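Long-range contacts in 2-oxoglutarate (2OG) and Fe(II)-dependent oxygenase superfamily protein (Arabidopsis thaliana, PDB 6KWA), which probably catalyses the irreversible 2-oxoglutarate-dependent oxidation of the auxin indole-3-acetic acid to inactive 2-oxoindole-3-acetic acid: residues V166-D171 with K227-C232; W26-V31 with T196-D201. One frame throughout, in Å; residues are numbered along the deposited sequence.

How the contacts relate
Contact 1 builds the metal site and contact 2 packs the outer end of the same sheet against a second one; their centres lie about 12 Å apart. The shared sheet runs 164-169, 228-231, 187-190, 197-200, so contact 1 joins its first two strands, while contact 2 sets its last strand against strand 28-32 of the larger mixed sheet. Phe197 links them directly: Leu168 CD1 comes within 3.4 Å of Phe197 CE1, and the Arg229 guanidinium makes a cation-pi contact with the same ring. The Ile200 side chain of contact 2 lies about 6 Å from the side chain of His228 and about 9 Å from the magnesium ion.

Contact 1. Residues V166-D171 with K227-C232; sequences VQLHTD and KHRVQC. With MG (magnesium ion), chain D.
His169, Asp171 and His228 converge on one magnesium ion, forming the HxD...H facial triad of 2-oxoglutarate and iron(II) dependent oxygenases on a double-stranded beta-helix; magnesium sits in the place where iron is expected in the working enzyme. His228 NE2 gives the shortest metal bond, 2.1 Å to the ion, with Asp171 OD1 at 2.4 Å from it and His169 NE2 at 2.5 Å. The imidazoles are oblique to each other, planes at 50°, and His228 CE1 lies over one face of His169, displaced toward its rim. The carboxylate of Asp171 approaches differently: it meets His228 at the ring edge, its own plane turned almost perpendicular (85°). Asp171 OD1 lies 3.0 Å from His228 NE2 because both bind the ion; this is not a hydrogen bond. Both histidine side chains leave on the same face of the sheet, and in each the first torsion, with CG between the backbone N and the carbonyl carbon, turns NE2 toward the ion.

The backbone sets this pairing. His169 and His228 are an antiparallel hydrogen-bonded pair, with His228 N to His169 O at 2.8 Å and the reciprocal His169 N to His228 O at 2.9 Å. Second-shell bonds then limit ring and carboxylate rotation: His228 ND1 donates to Val226 O, and Asp171 OD2 is gripped by both Asn210 and Thr176. Farther along the face carrying the histidines, Val166 and Val230 cross at about a right angle; the side chain of Val230 adjoins those of Tyr154 and Arg238, which bind 2-oxoglutarate. Beyond the histidine pair, the methyl Leu168 CD1 lies beside the aliphatic stem of Arg229, 3.8 Å from Arg229 CG.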
ATOM      1  N   VAL A 166     -14.567   1.083  -5.871  1.00 96.16           N
ATOM      2  CA  VAL A 166     -14.754   1.337  -4.448  1.00 94.92           C
ATOM      3  C   VAL A 166     -14.591   2.851  -4.238  1.00 92.49           C
ATOM      4  O   VAL A 166     -13.900   3.535  -5.004  1.00 87.51           O
ATOM      5  CB  VAL A 166     -13.791   0.499  -3.547  1.00 95.38           C
ATOM      6  CG1 VAL A 166     -12.324   0.881  -3.764  1.00 89.95           C
ATOM      7  CG2 VAL A 166     -14.202   0.597  -2.061  1.00 91.03           C
ATOM      8  N   GLN A 167     -15.289   3.378  -3.239  1.00 92.45           N
ATOM      9  CA  GLN A 167     -15.450   4.813  -3.090  1.00 81.50           C
ATOM     10  C   GLN A 167     -14.295   5.469  -2.327  1.00 75.79           C
ATOM     11  O   GLN A 167     -13.491   4.798  -1.677  1.00 75.96           O
ATOM     12  CB  GLN A 167     -16.790   5.082  -2.409  1.00 86.82           C
ATOM     13  CG  GLN A 167     -17.974   4.560  -3.245  1.00 93.77           C
ATOM     14  CD  GLN A 167     -19.324   4.729  -2.562  1.00101.16           C
ATOM     15  OE1 GLN A 167     -19.700   5.843  -2.184  1.00100.76           O
ATOM     16  NE2 GLN A 167     -20.075   3.626  -2.423  1.00 90.37           N
ATOM     17  N   LEU A 168     -14.230   6.790  -2.459  1.00 68.22           N
ATOM     18  CA  LEU A 168     -13.140   7.637  -1.994  1.00 65.94           C
ATOM     19  C   LEU A 168     -12.730   7.381  -0.527  1.00 66.29           C
ATOM     20  O   LEU A 168     -13.586   7.289   0.348  1.00 68.87           O
ATOM     21  CB  LEU A 168     -13.561   9.089  -2.198  1.00 59.38           C
ATOM     22  CG  LEU A 168     -12.567  10.244  -2.148  1.00 59.41           C
ATOM     23  CD1 LEU A 168     -11.695  10.226  -3.391  1.00 56.18           C
ATOM     24  CD2 LEU A 168     -13.276  11.575  -2.009  1.00 63.61           C
ATOM     25  N   HIS A 169     -11.430   7.226  -0.260  1.00 62.66           N
ATOM     26  CA  HIS A 169     -10.965   6.969   1.108  1.00 61.91           C
ATOM     27  C   HIS A 169      -9.495   7.389   1.336  1.00 63.02           C
ATOM     28  O   HIS A 169      -8.780   7.741   0.386  1.00 60.21           O
ATOM     29  CB  HIS A 169     -11.134   5.485   1.452  1.00 56.68           C
ATOM     30  CG  HIS A 169     -10.226   4.573   0.687  1.00 65.27           C
ATOM     31  ND1 HIS A 169     -10.367   4.340  -0.667  1.00 65.82           N
ATOM     32  CD2 HIS A 169      -9.179   3.811   1.094  1.00 62.73           C
ATOM     33  CE1 HIS A 169      -9.438   3.483  -1.060  1.00 65.83           C
ATOM     34  NE2 HIS A 169      -8.701   3.151  -0.013  1.00 66.09           N
ATOM     35  N   THR A 170      -9.073   7.415   2.602  1.00 64.13           N
ATOM     36  CA  THR A 170      -7.655   7.532   2.953  1.00 59.47           C
ATOM     37  C   THR A 170      -7.234   6.237   3.638  1.00 61.04           C
ATOM     38  O   THR A 170      -8.019   5.679   4.403  1.00 64.51           O
ATOM     39  CB  THR A 170      -7.353   8.719   3.892  1.00 56.37           C
ATOM     40  OG1 THR A 170      -7.915   8.470   5.187  1.00 57.30           O
ATOM     41  CG2 THR A 170      -7.900  10.019   3.345  1.00 57.84           C
ATOM     42  N   ASP A 171      -6.024   5.737   3.390  1.00 59.65           N
ATOM     43  CA  ASP A 171      -5.585   4.558   4.145  1.00 55.90           C
ATOM     44  C   ASP A 171      -5.292   4.983   5.577  1.00 55.92           C
ATOM     45  O   ASP A 171      -5.054   6.164   5.852  1.00 54.97           O
ATOM     46  CB  ASP A 171      -4.363   3.863   3.529  1.00 52.62           C
ATOM     47  CG  ASP A 171      -4.493   3.646   2.027  1.00 59.90           C
ATOM     48  OD1 ASP A 171      -5.613   3.377   1.539  1.00 63.84           O
ATOM     49  OD2 ASP A 171      -3.448   3.651   1.338  1.00 62.27           O
ATOM     50  N   LYS A 227      -6.433  11.185  -0.446  1.00 50.44           N
ATOM     51  CA  LYS A 227      -7.745  10.630  -0.710  1.00 56.47           C
ATOM     52  C   LYS A 227      -7.717   9.992  -2.079  1.00 54.09           C
ATOM     53  O   LYS A 227      -7.381  10.639  -3.072  1.00 56.50           O
ATOM     54  CB  LYS A 227      -8.848  11.698  -0.663  1.00 57.02           C
ATOM     55  CG  LYS A 227      -9.002  12.473   0.647  1.00 56.89           C
ATOM     56  CD  LYS A 227     -10.147  13.492   0.498  1.00 61.11           C
ATOM     57  CE  LYS A 227     -10.447  14.265   1.770  1.00 63.22           C
ATOM     58  NZ  LYS A 227      -9.366  15.264   2.070  1.00 64.96           N
ATOM     59  N   HIS A 228      -8.094   8.730  -2.147  1.00 50.69           N
ATOM     60  CA  HIS A 228      -8.039   8.051  -3.425  1.00 58.80           C
ATOM     61  C   HIS A 228      -9.199   7.077  -3.634  1.00 59.89           C
ATOM     62  O   HIS A 228      -9.877   6.661  -2.686  1.00 58.69           O
ATOM     63  CB  HIS A 228      -6.687   7.315  -3.567  1.00 53.86           C
ATOM     64  CG  HIS A 228      -6.388   6.359  -2.459  1.00 56.20           C
ATOM     65  ND1 HIS A 228      -6.006   6.775  -1.200  1.00 55.99           N
ATOM     66  CD2 HIS A 228      -6.375   5.003  -2.427  1.00 61.05           C
ATOM     67  CE1 HIS A 228      -5.792   5.717  -0.436  1.00 54.65           C
ATOM     68  NE2 HIS A 228      -6.007   4.631  -1.155  1.00 59.37           N
ATOM     69  N   ARG A 229      -9.394   6.701  -4.890  1.00 60.57           N
ATOM     70  CA  ARG A 229     -10.432   5.740  -5.247  1.00 74.59           C
ATOM     71  C   ARG A 229     -10.035   5.093  -6.561  1.00 77.49           C
ATOM     72  O   ARG A 229      -9.207   5.632  -7.305  1.00 73.96           O
ATOM     73  CB  ARG A 229     -11.788   6.413  -5.423  1.00 68.93           C
ATOM     74  CG  ARG A 229     -11.648   7.689  -6.197  1.00 69.86           C
ATOM     75  CD  ARG A 229     -12.957   8.271  -6.651  1.00 76.23           C
ATOM     76  NE  ARG A 229     -12.717   9.339  -7.619  1.00 74.40           N
ATOM     77  CZ  ARG A 229     -13.658  10.157  -8.068  1.00 80.42           C
ATOM     78  NH1 ARG A 229     -14.900  10.032  -7.622  1.00 83.00           N
ATOM     79  NH2 ARG A 229     -13.357  11.108  -8.945  1.00 75.19           N
ATOM     80  N   VAL A 230     -10.653   3.957  -6.858  1.00 82.93           N
ATOM     81  CA  VAL A 230     -10.445   3.303  -8.136  1.00 83.43           C
ATOM     82  C   VAL A 230     -11.725   3.421  -8.961  1.00 85.23           C
ATOM     83  O   VAL A 230     -12.824   3.111  -8.499  1.00 85.73           O
ATOM     84  CB  VAL A 230     -10.022   1.832  -7.975  1.00 80.99           C
ATOM     85  CG1 VAL A 230     -10.986   1.087  -7.066  1.00 85.18           C
ATOM     86  CG2 VAL A 230      -9.931   1.163  -9.341  1.00 83.64           C
ATOM     87  N   GLN A 231     -11.570   3.941 -10.171  1.00 85.80           N
ATOM     88  CA  GLN A 231     -12.679   4.121 -11.091  1.00 86.28           C
ATOM     89  C   GLN A 231     -12.742   2.993 -12.106  1.00 86.69           C
ATOM     90  O   GLN A 231     -11.712   2.523 -12.589  1.00 89.16           O
ATOM     91  CB  GLN A 231     -12.542   5.448 -11.817  1.00 88.04           C
ATOM     92  CG  GLN A 231     -13.497   6.501 -11.362  1.00 89.23           C
ATOM     93  CD  GLN A 231     -13.637   7.567 -12.404  1.00 87.54           C
ATOM     94  OE1 GLN A 231     -12.776   7.703 -13.277  1.00 85.59           O
ATOM     95  NE2 GLN A 231     -14.718   8.333 -12.332  1.00 94.14           N
ATOM     96  N   CYS A 232     -13.949   2.558 -12.440  1.00 85.86           N
ATOM     97  CA  CYS A 232     -14.093   1.534 -13.464  1.00 86.56           C
ATOM     98  C   CYS A 232     -14.009   2.124 -14.871  1.00 86.27           C
ATOM     99  O   CYS A 232     -14.782   3.009 -15.215  1.00 91.20           O
ATOM    100  CB  CYS A 232     -15.416   0.796 -13.294  1.00 81.66           C
ATOM    101  SG  CYS A 232     -15.789  -0.250 -14.695  1.00 86.53           S
TER
HETATM  102 MG    MG D 301      -6.331   2.649  -0.576  1.00 65.62          MG

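Contact 2. Residues W26-V31 with T196-D201; sequences WGCFRV and TFFPID
Phe198 is met from two directions by side chains of 26-31. The benzo edge of Trp26 points toward the face of the phenyl ring in an offset edge-to-face pair, planes at 74°, with Trp26 CE3 3.8 Å from Phe198 CE2. Cys28 instead comes to the rim: its SG lies near the ring plane, 4.0 Å from Phe198 CZ, as a sulfur-aromatic contact. Cys28 SG is also 4.2 Å from Ile200 CD1.

At the far end, Arg30 supplies the polar link. Arg30 NH2 donates to Asp201 O over 2.6 Å, in the carbonyl plane and on a lone pair, although the N-H...O angle of 144° shows a bent bond and Asp201 O lies somewhat out of the guanidinium plane. The arginine leaves the strand extended and then bends at chi3, which brings NH2 to that oxygen; the Asp201 carboxylate is not what it grips. NH1 is held separately by Thr4 OG1, fixing the guanidinium at two corners.

Outside this shell, Pro3 and Asp191 border Trp26, and Ile2 and Ala189 border Phe198. Gly27, with positive phi, takes the chain out of helix 12-25 into strand 28-31. The strand axes run 9.8 Å apart at 24°, a spacing of packed faces, not of paired strands: the sheet-on-sheet packing of the double-stranded beta-helix, here involving an N-terminal strand added to the major sheet.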
ATOM      1  N   TRP A  26       1.204  15.991  -2.433  1.00 42.63           N
ATOM      2  CA  TRP A  26       0.264  15.060  -3.063  1.00 39.52           C
ATOM      3  C   TRP A  26      -0.093  13.838  -2.219  1.00 44.13           C
ATOM      4  O   TRP A  26      -1.098  13.183  -2.469  1.00 41.49           O
ATOM      5  CB  TRP A  26       0.844  14.562  -4.377  1.00 44.21           C
ATOM      6  CG  TRP A  26       1.223  15.651  -5.309  1.00 50.40           C
ATOM      7  CD1 TRP A  26       2.481  16.050  -5.645  1.00 48.32           C
ATOM      8  CD2 TRP A  26       0.320  16.511  -6.017  1.00 51.98           C
ATOM      9  NE1 TRP A  26       2.419  17.097  -6.548  1.00 53.80           N
ATOM     10  CE2 TRP A  26       1.101  17.395  -6.788  1.00 55.52           C
ATOM     11  CE3 TRP A  26      -1.077  16.609  -6.080  1.00 58.05           C
ATOM     12  CZ2 TRP A  26       0.531  18.366  -7.618  1.00 56.55           C
ATOM     13  CZ3 TRP A  26      -1.646  17.579  -6.914  1.00 56.18           C
ATOM     14  CH2 TRP A  26      -0.839  18.446  -7.658  1.00 56.96           C
ATOM     15  N   GLY A  27       0.766  13.479  -1.267  1.00 41.19           N
ATOM     16  CA  GLY A  27       0.516  12.325  -0.429  1.00 42.37           C
ATOM     17  C   GLY A  27       0.729  10.994  -1.127  1.00 39.84           C
ATOM     18  O   GLY A  27       0.410   9.934  -0.591  1.00 35.25           O
ATOM     19  N   CYS A  28       1.318  11.048  -2.313  1.00 35.93           N
ATOM     20  CA  CYS A  28       1.597   9.837  -3.052  1.00 42.19           C
ATOM     21  C   CYS A  28       2.666  10.080  -4.077  1.00 39.82           C
ATOM     22  O   CYS A  28       2.935  11.221  -4.452  1.00 40.85           O
ATOM     23  CB  CYS A  28       0.315   9.325  -3.738  1.00 44.02           C
ATOM     24  SG  CYS A  28      -0.443  10.557  -4.839  1.00 49.40           S
ATOM     25  N   PHE A  29       3.281   8.999  -4.528  1.00 39.97           N
ATOM     26  CA  PHE A  29       4.251   9.072  -5.608  1.00 42.68           C
ATOM     27  C   PHE A  29       4.514   7.693  -6.145  1.00 40.69           C
ATOM     28  O   PHE A  29       4.331   6.706  -5.459  1.00 39.07           O
ATOM     29  CB  PHE A  29       5.557   9.742  -5.157  1.00 38.81           C
ATOM     30  CG  PHE A  29       6.201   9.107  -3.975  1.00 40.82           C
ATOM     31  CD1 PHE A  29       7.224   8.183  -4.130  1.00 37.18           C
ATOM     32  CD2 PHE A  29       5.812   9.468  -2.690  1.00 40.95           C
ATOM     33  CE1 PHE A  29       7.829   7.618  -3.033  1.00 39.24           C
ATOM     34  CE2 PHE A  29       6.402   8.883  -1.581  1.00 42.70           C
ATOM     35  CZ  PHE A  29       7.435   7.967  -1.751  1.00 40.72           C
ATOM     36  N   ARG A  30       5.022   7.653  -7.363  1.00 39.15           N
ATOM     37  CA  ARG A  30       5.379   6.408  -8.004  1.00 45.81           C
ATOM     38  C   ARG A  30       6.874   6.210  -7.760  1.00 45.23           C
ATOM     39  O   ARG A  30       7.597   7.195  -7.627  1.00 45.51           O
ATOM     40  CB  ARG A  30       5.045   6.517  -9.501  1.00 49.68           C
ATOM     41  CG  ARG A  30       4.999   5.224 -10.309  1.00 52.11           C
ATOM     42  CD  ARG A  30       4.590   5.524 -11.787  1.00 56.04           C
ATOM     43  NE  ARG A  30       3.142   5.598 -11.999  1.00 52.62           N
ATOM     44  CZ  ARG A  30       2.467   6.693 -12.356  1.00 59.74           C
ATOM     45  NH1 ARG A  30       3.093   7.850 -12.560  1.00 54.89           N
ATOM     46  NH2 ARG A  30       1.150   6.623 -12.529  1.00 55.51           N
ATOM     47  N   VAL A  31       7.336   4.968  -7.628  1.00 42.37           N
ATOM     48  CA  VAL A  31       8.770   4.731  -7.595  1.00 45.11           C
ATOM     49  C   VAL A  31       9.182   3.845  -8.770  1.00 48.74           C
ATOM     50  O   VAL A  31       8.448   2.933  -9.189  1.00 43.64           O
ATOM     51  CB  VAL A  31       9.261   4.107  -6.266  1.00 43.52           C
ATOM     52  CG1 VAL A  31       9.156   5.143  -5.144  1.00 38.50           C
ATOM     53  CG2 VAL A  31       8.508   2.812  -5.902  1.00 36.26           C
ATOM     54  N   THR A 196      -9.958  18.759  -7.481  1.00 62.97           N
ATOM     55  CA  THR A 196      -9.908  18.010  -8.740  1.00 65.29           C
ATOM     56  C   THR A 196      -9.159  16.684  -8.557  1.00 70.64           C
ATOM     57  O   THR A 196      -8.316  16.539  -7.657  1.00 67.29           O
ATOM     58  CB  THR A 196      -9.242  18.803  -9.897  1.00 65.71           C
ATOM     59  OG1 THR A 196      -9.472  18.111 -11.131  1.00 76.08           O
ATOM     60  CG2 THR A 196      -7.745  18.920  -9.716  1.00 68.56           C
ATOM     61  N   PHE A 197      -9.479  15.726  -9.422  1.00 67.72           N
ATOM     62  CA  PHE A 197      -8.879  14.396  -9.399  1.00 70.83           C
ATOM     63  C   PHE A 197      -7.830  14.219 -10.467  1.00 68.31           C
ATOM     64  O   PHE A 197      -7.974  14.732 -11.575  1.00 69.51           O
ATOM     65  CB  PHE A 197      -9.943  13.322  -9.587  1.00 68.10           C
ATOM     66  CG  PHE A 197     -10.734  13.058  -8.365  1.00 70.33           C
ATOM     67  CD1 PHE A 197     -10.340  12.070  -7.482  1.00 69.85           C
ATOM     68  CD2 PHE A 197     -11.852  13.813  -8.075  1.00 69.67           C
ATOM     69  CE1 PHE A 197     -11.064  11.825  -6.338  1.00 71.89           C
ATOM     70  CE2 PHE A 197     -12.585  13.575  -6.932  1.00 72.79           C
ATOM     71  CZ  PHE A 197     -12.195  12.579  -6.062  1.00 72.71           C
ATOM     72  N   PHE A 198      -6.770  13.492 -10.125  1.00 63.75           N
ATOM     73  CA  PHE A 198      -5.763  13.117 -11.103  1.00 53.34           C
ATOM     74  C   PHE A 198      -5.622  11.590 -11.045  1.00 59.43           C
ATOM     75  O   PHE A 198      -5.943  10.978 -10.017  1.00 60.84           O
ATOM     76  CB  PHE A 198      -4.441  13.841 -10.839  1.00 58.44           C
ATOM     77  CG  PHE A 198      -3.850  13.562  -9.489  1.00 59.67           C
ATOM     78  CD1 PHE A 198      -2.920  12.545  -9.328  1.00 56.85           C
ATOM     79  CD2 PHE A 198      -4.213  14.322  -8.387  1.00 58.91           C
ATOM     80  CE1 PHE A 198      -2.360  12.290  -8.076  1.00 59.34           C
ATOM     81  CE2 PHE A 198      -3.668  14.082  -7.144  1.00 57.22           C
ATOM     82  CZ  PHE A 198      -2.742  13.056  -6.981  1.00 54.88           C
ATOM     83  N   PRO A 199      -5.245  10.959 -12.174  1.00 51.93           N
ATOM     84  CA  PRO A 199      -5.130   9.499 -12.262  1.00 56.91           C
ATOM     85  C   PRO A 199      -3.778   8.971 -11.789  1.00 51.36           C
ATOM     86  O   PRO A 199      -2.783   9.673 -11.896  1.00 51.80           O
ATOM     87  CB  PRO A 199      -5.301   9.231 -13.760  1.00 56.46           C
ATOM     88  CG  PRO A 199      -4.675  10.432 -14.401  1.00 56.01           C
ATOM     89  CD  PRO A 199      -4.938  11.605 -13.465  1.00 52.57           C
ATOM     90  N   ILE A 200      -3.754   7.753 -11.261  1.00 54.25           N
ATOM     91  CA  ILE A 200      -2.501   7.076 -10.986  1.00 50.33           C
ATOM     92  C   ILE A 200      -2.474   5.829 -11.884  1.00 54.66           C
ATOM     93  O   ILE A 200      -2.895   4.741 -11.489  1.00 52.52           O
ATOM     94  CB  ILE A 200      -2.373   6.725  -9.495  1.00 54.19           C
ATOM     95  CG1 ILE A 200      -2.541   7.996  -8.646  1.00 52.41           C
ATOM     96  CG2 ILE A 200      -1.030   6.025  -9.200  1.00 47.88           C
ATOM     97  CD1 ILE A 200      -2.512   7.753  -7.163  1.00 43.45           C
ATOM     98  N   ASP A 201      -1.992   6.015 -13.107  1.00 54.10           N
ATOM     99  CA  ASP A 201      -1.960   4.958 -14.109  1.00 56.32           C
ATOM    100  C   ASP A 201      -0.909   3.924 -13.738  1.00 54.64           C
ATOM    101  O   ASP A 201       0.135   4.273 -13.193  1.00 54.12           O
ATOM    102  CB  ASP A 201      -1.670   5.545 -15.492  1.00 58.64           C
ATOM    103  CG  ASP A 201      -2.779   6.480 -15.977  1.00 60.93           C
ATOM    104  OD1 ASP A 201      -3.956   6.279 -15.608  1.00 62.28           O
ATOM    105  OD2 ASP A 201      -2.456   7.447 -16.690  1.00 66.26           O
TER